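PDB 6EXS: peptide ABC transporter permease from Staphylococcus hominis, which probably transports peptides as a POT-family member of the major facilitator superfamily, and binds a thioalcohol-conjugated dipeptide, a precursor of human axillary malodour. Local coordinates for residues L52-T57 with F109-L114; G161-P166 with F335-P340. All blocks are in the same frame, centred on the assembly; numbering follows the deposited sequence.

Contact 1: L52-T57 with F109-L114. With OLC ((2R)-2,3-dihydroxypropyl (9Z)-octadec-9-enoate), chain E.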
ATOM      1  N   LEU A  52       0.482  -6.031  23.371  1.00 37.70           N
ATOM      2  CA  LEU A  52       1.398  -7.175  23.325  1.00 37.05           C
ATOM      3  C   LEU A  52       2.739  -6.920  24.029  1.00 41.97           C
ATOM      4  O   LEU A  52       3.490  -7.870  24.264  1.00 42.78           O
ATOM      5  CB  LEU A  52       1.612  -7.691  21.885  1.00 35.67           C
ATOM      6  CG  LEU A  52       0.412  -8.377  21.201  1.00 38.42           C
ATOM      7  CD1 LEU A  52       0.731  -8.722  19.734  1.00 37.79           C
ATOM      8  CD2 LEU A  52      -0.026  -9.634  21.939  1.00 36.27           C
ATOM      9  N   GLY A  53       3.004  -5.663  24.384  1.00 38.53           N
ATOM     10  CA  GLY A  53       4.211  -5.254  25.092  1.00 39.52           C
ATOM     11  C   GLY A  53       5.504  -5.429  24.323  1.00 45.79           C
ATOM     12  O   GLY A  53       6.565  -5.537  24.932  1.00 47.04           O
ATOM     13  N   ILE A  54       5.421  -5.459  22.986  1.00 43.45           N
ATOM     14  CA  ILE A  54       6.548  -5.578  22.050  1.00 43.93           C
ATOM     15  C   ILE A  54       7.350  -4.259  22.076  1.00 49.94           C
ATOM     16  O   ILE A  54       6.767  -3.180  22.231  1.00 49.67           O
ATOM     17  CB  ILE A  54       6.016  -5.885  20.594  1.00 45.27           C
ATOM     18  CG1 ILE A  54       5.263  -7.235  20.535  1.00 45.68           C
ATOM     19  CG2 ILE A  54       7.127  -5.835  19.520  1.00 44.93           C
ATOM     20  CD1 ILE A  54       4.359  -7.433  19.265  1.00 50.78           C
ATOM     21  N   ASP A  55       8.673  -4.359  21.891  1.00 47.78           N
ATOM     22  CA  ASP A  55       9.586  -3.227  21.791  1.00 48.30           C
ATOM     23  C   ASP A  55       9.060  -2.279  20.722  1.00 50.65           C
ATOM     24  O   ASP A  55       8.673  -2.730  19.638  1.00 50.16           O
ATOM     25  CB  ASP A  55      10.993  -3.733  21.406  1.00 51.68           C
ATOM     26  CG  ASP A  55      11.971  -2.665  20.948  1.00 68.27           C
ATOM     27  OD1 ASP A  55      12.093  -1.624  21.647  1.00 69.80           O
ATOM     28  OD2 ASP A  55      12.641  -2.881  19.917  1.00 76.80           O
ATOM     29  N   LYS A  56       9.022  -0.976  21.039  1.00 46.69           N
ATOM     30  CA  LYS A  56       8.534   0.081  20.146  1.00 45.01           C
ATOM     31  C   LYS A  56       9.162   0.015  18.740  1.00 48.76           C
ATOM     32  O   LYS A  56       8.419   0.020  17.774  1.00 48.35           O
ATOM     33  CB  LYS A  56       8.715   1.467  20.792  1.00 46.83           C
ATOM     34  CG  LYS A  56       7.672   2.485  20.358  1.00 58.06           C
ATOM     35  CD  LYS A  56       7.773   3.782  21.148  1.00 65.11           C
ATOM     36  CE  LYS A  56       8.721   4.775  20.510  1.00 77.60           C
ATOM     37  NZ  LYS A  56       9.061   5.881  21.443  1.00 88.84           N
ATOM     38  N   THR A  57      10.502  -0.109  18.637  1.00 46.48           N
ATOM     39  CA  THR A  57      11.246  -0.190  17.378  1.00 46.69           C
ATOM     40  C   THR A  57      10.830  -1.429  16.585  1.00 52.22           C
ATOM     41  O   THR A  57      10.554  -1.308  15.379  1.00 51.67           O
ATOM     42  CB  THR A  57      12.760  -0.066  17.633  1.00 54.17           C
ATOM     43  OG1 THR A  57      13.032   1.287  18.001  1.00 56.06           O
ATOM     44  CG2 THR A  57      13.611  -0.432  16.420  1.00 51.58           C
ATOM     45  N   PHE A 109      -4.791 -15.274  21.191  1.00 48.51           N
ATOM     46  CA  PHE A 109      -3.621 -16.065  20.802  1.00 47.77           C
ATOM     47  C   PHE A 109      -2.300 -15.303  20.869  1.00 48.56           C
ATOM     48  O   PHE A 109      -1.296 -15.809  20.381  1.00 47.82           O
ATOM     49  CB  PHE A 109      -3.830 -16.694  19.405  1.00 49.43           C
ATOM     50  CG  PHE A 109      -4.929 -17.734  19.265  1.00 51.53           C
ATOM     51  CD1 PHE A 109      -5.301 -18.533  20.344  1.00 55.58           C
ATOM     52  CD2 PHE A 109      -5.551 -17.949  18.043  1.00 52.81           C
ATOM     53  CE1 PHE A 109      -6.303 -19.494  20.206  1.00 57.13           C
ATOM     54  CE2 PHE A 109      -6.533 -18.932  17.903  1.00 55.95           C
ATOM     55  CZ  PHE A 109      -6.912 -19.688  18.986  1.00 55.04           C
ATOM     56  N   ALA A 110      -2.293 -14.108  21.495  1.00 44.42           N
ATOM     57  CA  ALA A 110      -1.116 -13.247  21.694  1.00 43.97           C
ATOM     58  C   ALA A 110      -0.186 -13.157  20.454  1.00 47.41           C
ATOM     59  O   ALA A 110      -0.664 -12.741  19.408  1.00 46.00           O
ATOM     60  CB  ALA A 110      -0.345 -13.664  22.954  1.00 45.59           C
ATOM     61  N   LEU A 111       1.111 -13.536  20.557  1.00 45.56           N
ATOM     62  CA  LEU A 111       2.060 -13.446  19.442  1.00 45.58           C
ATOM     63  C   LEU A 111       1.741 -14.383  18.271  1.00 50.94           C
ATOM     64  O   LEU A 111       1.968 -14.001  17.121  1.00 50.34           O
ATOM     65  CB  LEU A 111       3.519 -13.622  19.895  1.00 46.39           C
ATOM     66  CG  LEU A 111       4.153 -12.491  20.732  1.00 50.63           C
ATOM     67  CD1 LEU A 111       5.649 -12.741  20.935  1.00 51.34           C
ATOM     68  CD2 LEU A 111       3.945 -11.119  20.100  1.00 50.93           C
ATOM     69  N   PHE A 112       1.181 -15.578  18.551  1.00 48.69           N
ATOM     70  CA  PHE A 112       0.772 -16.518  17.510  1.00 48.55           C
ATOM     71  C   PHE A 112      -0.338 -15.884  16.665  1.00 49.93           C
ATOM     72  O   PHE A 112      -0.253 -15.930  15.439  1.00 49.88           O
ATOM     73  CB  PHE A 112       0.320 -17.881  18.088  1.00 52.13           C
ATOM     74  CG  PHE A 112      -0.228 -18.819  17.029  1.00 55.09           C
ATOM     75  CD1 PHE A 112       0.621 -19.648  16.301  1.00 59.50           C
ATOM     76  CD2 PHE A 112      -1.590 -18.848  16.732  1.00 57.62           C
ATOM     77  CE1 PHE A 112       0.117 -20.494  15.303  1.00 60.86           C
ATOM     78  CE2 PHE A 112      -2.091 -19.691  15.732  1.00 60.93           C
ATOM     79  CZ  PHE A 112      -1.235 -20.512  15.029  1.00 59.50           C
ATOM     80  N   GLY A 113      -1.345 -15.302  17.331  1.00 44.05           N
ATOM     81  CA  GLY A 113      -2.479 -14.628  16.704  1.00 41.83           C
ATOM     82  C   GLY A 113      -2.077 -13.465  15.829  1.00 44.68           C
ATOM     83  O   GLY A 113      -2.732 -13.205  14.820  1.00 43.26           O
ATOM     84  N   LEU A 114      -0.975 -12.770  16.191  1.00 41.65           N
ATOM     85  CA  LEU A 114      -0.437 -11.650  15.427  1.00 40.44           C
ATOM     86  C   LEU A 114       0.280 -12.131  14.172  1.00 43.72           C
ATOM     87  O   LEU A 114      -0.054 -11.669  13.078  1.00 42.14           O
ATOM     88  CB  LEU A 114       0.480 -10.763  16.301  1.00 40.98           C
ATOM     89  CG  LEU A 114       1.426  -9.777  15.590  1.00 45.36           C
ATOM     90  CD1 LEU A 114       0.686  -8.590  15.037  1.00 44.55           C
ATOM     91  CD2 LEU A 114       2.520  -9.310  16.517  1.00 48.25           C
TER
HETATM   92  C10 OLC E 504      -1.072 -21.024  10.295  1.00 74.22           C
HETATM   93  C9  OLC E 504       0.033 -20.466   9.822  1.00 73.26           C
HETATM   94  C11 OLC E 504      -1.933 -20.517  11.419  1.00 75.21           C
HETATM   95  C8  OLC E 504       0.684 -19.203  10.305  1.00 72.82           C
HETATM   96  C24 OLC E 504       6.193 -17.442  20.073  1.00 89.85           C
HETATM   97  C12 OLC E 504      -3.200 -21.335  11.658  1.00 76.58           C
HETATM   98  C7  OLC E 504       2.139 -19.380  10.728  1.00 73.12           C
HETATM   99  C13 OLC E 504      -4.142 -20.710  12.677  1.00 76.55           C
HETATM  100  C6  OLC E 504       2.675 -18.252  11.600  1.00 73.54           C
HETATM  101  C5  OLC E 504       2.378 -18.401  13.090  1.00 74.71           C
HETATM  102  C4  OLC E 504       3.406 -19.217  13.864  1.00 77.25           C
HETATM  103  C3  OLC E 504       4.591 -18.417  14.391  1.00 79.49           C
HETATM  104  C2  OLC E 504       4.360 -17.847  15.788  1.00 81.60           C
HETATM  105  C21 OLC E 504       6.130 -15.692  18.231  1.00 86.64           C
HETATM  106  C1  OLC E 504       5.480 -16.996  16.317  1.00 83.61           C
HETATM  107  C22 OLC E 504       6.955 -16.383  19.299  1.00 88.98           C
HETATM  108  O19 OLC E 504       6.451 -16.657  15.690  1.00 84.00           O
HETATM  109  O25 OLC E 504       5.236 -16.865  20.957  1.00 89.26           O
HETATM  110  O23 OLC E 504       8.134 -16.942  18.713  1.00 90.03           O
HETATM  111  O20 OLC E 504       5.252 -16.654  17.593  1.00 85.36           O
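The two backbones come nearest at Leu52 and Ala110, whose CA atoms are 6.8 Å apart; one lies in the loop before helix 56-72, the other near the start of helix 110-137. No hydrogen bond links the segments, and aliphatic side chains fill the gap. Leu52 splits its two methyls between targets. Its CD2 rests on the backbone of Ala110, 3.8 Å from Ala110 CA. Its CD1 meets Leu114 CD2 at 3.7 Å and also touches Leu111. Ile54 touches mainly through its CD1 methyl: Ile54 CD1 is 3.8 Å from Leu111 CD2 and equally far from Leu114 CD2. It crosses Leu111 at a slant but meets Leu114 tip to tip. Leu114 has its CG anti to the backbone N (chi1 164°), which carries CD2 to the two loop residues. This is a surface contact of the MFS helical bundle, joining the loop before helix 56-72 to the first turn of helix 110-137. Asp55 is the N-cap of helix 56-72, and its OD2 also bonds Thr58 OG1. Leu52 and Ile54 are backed by Tyr42 and Met43, and Leu114 touches Leu39, so helix 16-44 lies alongside. The lipid OLC packs on helix 110-137 as well. Leu111 CB lies at the glycerol end, 3.7 Å from OLC C21. Phe112 meets the acyl chain obliquely, with its CZ 3.7 Å from OLC C11.

Contact 2: G161-P166 with F335-P340. With C3H (2-[[(2~{R})-2-azanyl-3-[(3~{S})-3-methyl-1-oxidanyl-hexan-3-yl]sulfanyl-propanoyl]amino]ethanoic acid), chain O.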
ATOM      1  N   GLY A 161     -13.027   3.691   2.800  1.00 37.16           N
ATOM      2  CA  GLY A 161     -12.758   2.654   3.788  1.00 36.05           C
ATOM      3  C   GLY A 161     -11.641   3.083   4.723  1.00 37.92           C
ATOM      4  O   GLY A 161     -11.784   3.003   5.945  1.00 37.35           O
ATOM      5  N   ALA A 162     -10.543   3.610   4.138  1.00 33.47           N
ATOM      6  CA  ALA A 162      -9.385   4.138   4.857  1.00 32.56           C
ATOM      7  C   ALA A 162      -9.727   5.349   5.743  1.00 37.06           C
ATOM      8  O   ALA A 162      -9.080   5.526   6.770  1.00 38.45           O
ATOM      9  CB  ALA A 162      -8.281   4.502   3.881  1.00 32.59           C
ATOM     10  N   LEU A 163     -10.718   6.179   5.345  1.00 32.52           N
ATOM     11  CA  LEU A 163     -11.141   7.372   6.090  1.00 31.75           C
ATOM     12  C   LEU A 163     -12.048   7.058   7.276  1.00 35.52           C
ATOM     13  O   LEU A 163     -11.791   7.565   8.362  1.00 36.19           O
ATOM     14  CB  LEU A 163     -11.793   8.431   5.155  1.00 31.74           C
ATOM     15  CG  LEU A 163     -12.607   9.566   5.806  1.00 36.88           C
ATOM     16  CD1 LEU A 163     -11.716  10.530   6.631  1.00 37.65           C
ATOM     17  CD2 LEU A 163     -13.414  10.322   4.780  1.00 37.48           C
ATOM     18  N   ILE A 164     -13.109   6.251   7.062  1.00 31.70           N
ATOM     19  CA  ILE A 164     -14.131   5.910   8.064  1.00 31.79           C
ATOM     20  C   ILE A 164     -13.640   4.948   9.181  1.00 35.34           C
ATOM     21  O   ILE A 164     -13.964   5.177  10.352  1.00 35.26           O
ATOM     22  CB  ILE A 164     -15.423   5.374   7.361  1.00 35.10           C
ATOM     23  CG1 ILE A 164     -16.010   6.435   6.381  1.00 35.96           C
ATOM     24  CG2 ILE A 164     -16.492   4.957   8.370  1.00 35.85           C
ATOM     25  CD1 ILE A 164     -17.016   5.904   5.328  1.00 42.30           C
ATOM     26  N   SER A 165     -12.910   3.869   8.825  1.00 31.04           N
ATOM     27  CA  SER A 165     -12.480   2.851   9.789  1.00 30.24           C
ATOM     28  C   SER A 165     -11.643   3.379  10.984  1.00 36.64           C
ATOM     29  O   SER A 165     -11.987   2.972  12.092  1.00 37.13           O
ATOM     30  CB  SER A 165     -11.776   1.688   9.106  1.00 30.73           C
ATOM     31  OG  SER A 165     -10.642   2.084   8.353  1.00 33.31           O
ATOM     32  N   PRO A 166     -10.605   4.264  10.863  1.00 34.51           N
ATOM     33  CA  PRO A 166      -9.912   4.746  12.076  1.00 34.93           C
ATOM     34  C   PRO A 166     -10.846   5.544  13.001  1.00 40.17           C
ATOM     35  O   PRO A 166     -10.750   5.402  14.226  1.00 39.80           O
ATOM     36  CB  PRO A 166      -8.777   5.614  11.512  1.00 36.36           C
ATOM     37  CG  PRO A 166      -8.608   5.153  10.088  1.00 40.13           C
ATOM     38  CD  PRO A 166     -10.016   4.891   9.662  1.00 35.84           C
ATOM     39  N   PHE A 335      -4.976   9.952  12.964  1.00 35.44           N
ATOM     40  CA  PHE A 335      -3.844  10.398  12.141  1.00 34.90           C
ATOM     41  C   PHE A 335      -3.852   9.680  10.780  1.00 38.05           C
ATOM     42  O   PHE A 335      -3.351  10.244   9.813  1.00 38.45           O
ATOM     43  CB  PHE A 335      -2.511  10.069  12.828  1.00 36.83           C
ATOM     44  CG  PHE A 335      -2.051  11.018  13.902  1.00 39.00           C
ATOM     45  CD1 PHE A 335      -1.968  12.387  13.658  1.00 41.55           C
ATOM     46  CD2 PHE A 335      -1.607  10.539  15.129  1.00 41.24           C
ATOM     47  CE1 PHE A 335      -1.505  13.261  14.642  1.00 42.90           C
ATOM     48  CE2 PHE A 335      -1.132  11.416  16.109  1.00 44.33           C
ATOM     49  CZ  PHE A 335      -1.097  12.769  15.863  1.00 42.51           C
ATOM     50  N   GLN A 336      -4.408   8.433  10.721  1.00 32.84           N
ATOM     51  CA  GLN A 336      -4.524   7.576   9.520  1.00 31.38           C
ATOM     52  C   GLN A 336      -5.621   8.021   8.536  1.00 34.92           C
ATOM     53  O   GLN A 336      -5.617   7.580   7.379  1.00 34.31           O
ATOM     54  CB  GLN A 336      -4.778   6.102   9.913  1.00 31.58           C
ATOM     55  CG  GLN A 336      -3.739   5.490  10.824  1.00 38.43           C
ATOM     56  CD  GLN A 336      -2.381   5.598  10.212  1.00 58.50           C
ATOM     57  OE1 GLN A 336      -1.567   6.434  10.614  1.00 51.91           O
ATOM     58  NE2 GLN A 336      -2.138   4.795   9.180  1.00 57.25           N
ATOM     59  N   SER A 337      -6.576   8.831   9.025  1.00 31.04           N
ATOM     60  CA  SER A 337      -7.718   9.363   8.289  1.00 30.86           C
ATOM     61  C   SER A 337      -7.375  10.660   7.540  1.00 36.74           C
ATOM     62  O   SER A 337      -8.134  11.042   6.639  1.00 36.73           O
ATOM     63  CB  SER A 337      -8.892   9.610   9.244  1.00 32.66           C
ATOM     64  OG  SER A 337      -9.470   8.403   9.722  1.00 35.33           O
ATOM     65  N   ILE A 338      -6.237  11.326   7.893  1.00 34.09           N
ATOM     66  CA  ILE A 338      -5.829  12.606   7.291  1.00 34.81           C
ATOM     67  C   ILE A 338      -5.598  12.488   5.765  1.00 39.77           C
ATOM     68  O   ILE A 338      -6.245  13.200   4.996  1.00 39.95           O
ATOM     69  CB  ILE A 338      -4.632  13.290   8.021  1.00 37.81           C
ATOM     70  CG1 ILE A 338      -4.959  13.545   9.520  1.00 37.99           C
ATOM     71  CG2 ILE A 338      -4.249  14.611   7.306  1.00 38.53           C
ATOM     72  CD1 ILE A 338      -3.799  13.931  10.385  1.00 41.14           C
ATOM     73  N   ASN A 339      -4.674  11.617   5.354  1.00 36.54           N
ATOM     74  CA  ASN A 339      -4.312  11.357   3.962  1.00 37.07           C
ATOM     75  C   ASN A 339      -5.531  10.923   3.088  1.00 40.85           C
ATOM     76  O   ASN A 339      -5.738  11.569   2.064  1.00 39.07           O
ATOM     77  CB  ASN A 339      -3.155  10.359   3.910  1.00 36.50           C
ATOM     78  CG  ASN A 339      -2.633  10.012   2.563  1.00 54.14           C
ATOM     79  OD1 ASN A 339      -3.228   9.206   1.866  1.00 49.92           O
ATOM     80  ND2 ASN A 339      -1.448  10.519   2.227  1.00 44.18           N
ATOM     81  N   PRO A 340      -6.369   9.914   3.475  1.00 37.52           N
ATOM     82  CA  PRO A 340      -7.550   9.585   2.648  1.00 36.91           C
ATOM     83  C   PRO A 340      -8.584  10.713   2.541  1.00 40.90           C
ATOM     84  O   PRO A 340      -9.214  10.835   1.489  1.00 40.00           O
ATOM     85  CB  PRO A 340      -8.137   8.340   3.321  1.00 38.60           C
ATOM     86  CG  PRO A 340      -7.106   7.871   4.288  1.00 42.59           C
ATOM     87  CD  PRO A 340      -6.291   9.038   4.664  1.00 38.17           C
TER
HETATM   88  O2  C3H O 514      -4.939   3.557   0.577  0.75 69.54           O
HETATM   89  C11 C3H O 514      -5.066   4.727   0.503  0.75 68.31           C
HETATM   90  O3  C3H O 514      -4.972   5.386  -0.598  0.75 68.52           O
HETATM   91  C10 C3H O 514      -5.296   5.643   1.670  0.75 66.90           C
HETATM   92  N1  C3H O 514      -4.735   5.146   2.903  0.75 65.30           N
HETATM   93  C9  C3H O 514      -3.475   5.374   3.232  0.75 65.79           C
HETATM   94  O1  C3H O 514      -2.539   5.175   2.472  0.75 68.68           O
HETATM   95  C8  C3H O 514      -3.186   5.919   4.592  0.75 63.57           C
HETATM   96  N   C3H O 514      -4.357   5.740   5.439  0.75 63.93           N
HETATM   97  C7  C3H O 514      -2.015   5.177   5.239  0.75 63.34           C
HETATM   98  S   C3H O 514      -0.400   6.000   5.238  0.75 63.64           S
HETATM   99  C3  C3H O 514      -0.409   7.529   6.318  0.75 55.14           C
HETATM  100  C4  C3H O 514      -0.586   7.043   7.734  0.75 52.12           C
HETATM  101  C5  C3H O 514      -1.513   8.455   5.790  0.75 51.07           C
HETATM  102  C6  C3H O 514      -1.862   9.664   6.629  0.75 46.34           C
HETATM  103  O   C3H O 514      -3.180   9.639   7.068  0.75 41.31           O
HETATM  104  C2  C3H O 514       0.911   8.286   6.204  0.75 54.02           C
HETATM  105  C1  C3H O 514       0.812   9.694   5.642  0.75 51.79           C
HETATM  106  C   C3H O 514       2.159  10.360   5.582  0.75 50.23           C
HETATM  107  O   HOH W   1      -6.454   4.673   6.916  1.00 28.02           O
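The ring of Pro340 lies against Ala162, with Pro340 CG 3.6 Å from Ala162 CB. The same CG touches the ligand amino group, and Pro340 CB packs on Leu163. The ring of Pro166 has Ser337 OG over one face, displaced toward CB, CG and CD; that oxygen is 3.4 Å from Pro166 CG. Gln336 CB touches the CG corner of this ring, and the two side chains cross at about a right angle. The flat peptide group of Leu163 takes the one direct hydrogen bond between the segments: Ser337 OG donates to Leu163 O at 2.8 Å, tilted 21° from the carbonyl plane. With Ser337 OG beside its own backbone N (chi1 -70°), the hydroxyl faces helix 147-174.

Both prolines lack an N-H for the carbonyl four residues back, Ala162 O and Gln336 O. One water donates to both, at 2.8 Å from Ala162 O and 3.1 Å from Gln336 O. Gln336 O also accepts from the ligand amino nitrogen N, 3.0 Å away. The ligand hydroxyl enters the irregular start of helix 338-357. The hydroxyl oxygen O of the ligand donates to Phe335 O at 2.8 Å and accepts from Asn339 N at 3.0 Å, with an N-H...O angle of 163°. It thus stands between the two partners of a possible helical bond. This is part of the ligand pocket; within 335-340, the ligand's hydrogen bonds go to backbone atoms. Helix 147-174 is backed by helix 16-44, through Tyr33 on Ala162 and Phe30 on Ser165. Beside 335-340, helix 396-418 meets Ile338 through Tyr403, and its Glu410 bonds Asn339 ND2.

How the contacts relate
The centres of the two contacts are 24 Å apart, and their nearest atoms are about 13 Å apart. They do not meet. Both segments of contact 1 come earlier in the chain than those of contact 2. Helix 110-137 of contact 1 is followed directly by helix 147-174 of contact 2. Helix 16-44 borders both. Contact 1 joins the loop before helix 56-72 to the first turn of helix 110-137 at the surface, near bound lipid. Contact 2 is buried and brings distant parts of the chain, helices 147-174 and 338-357, together beside the bound peptide. The latter position is consistent with an MFS transporter, whose substrate site lies between its two halves.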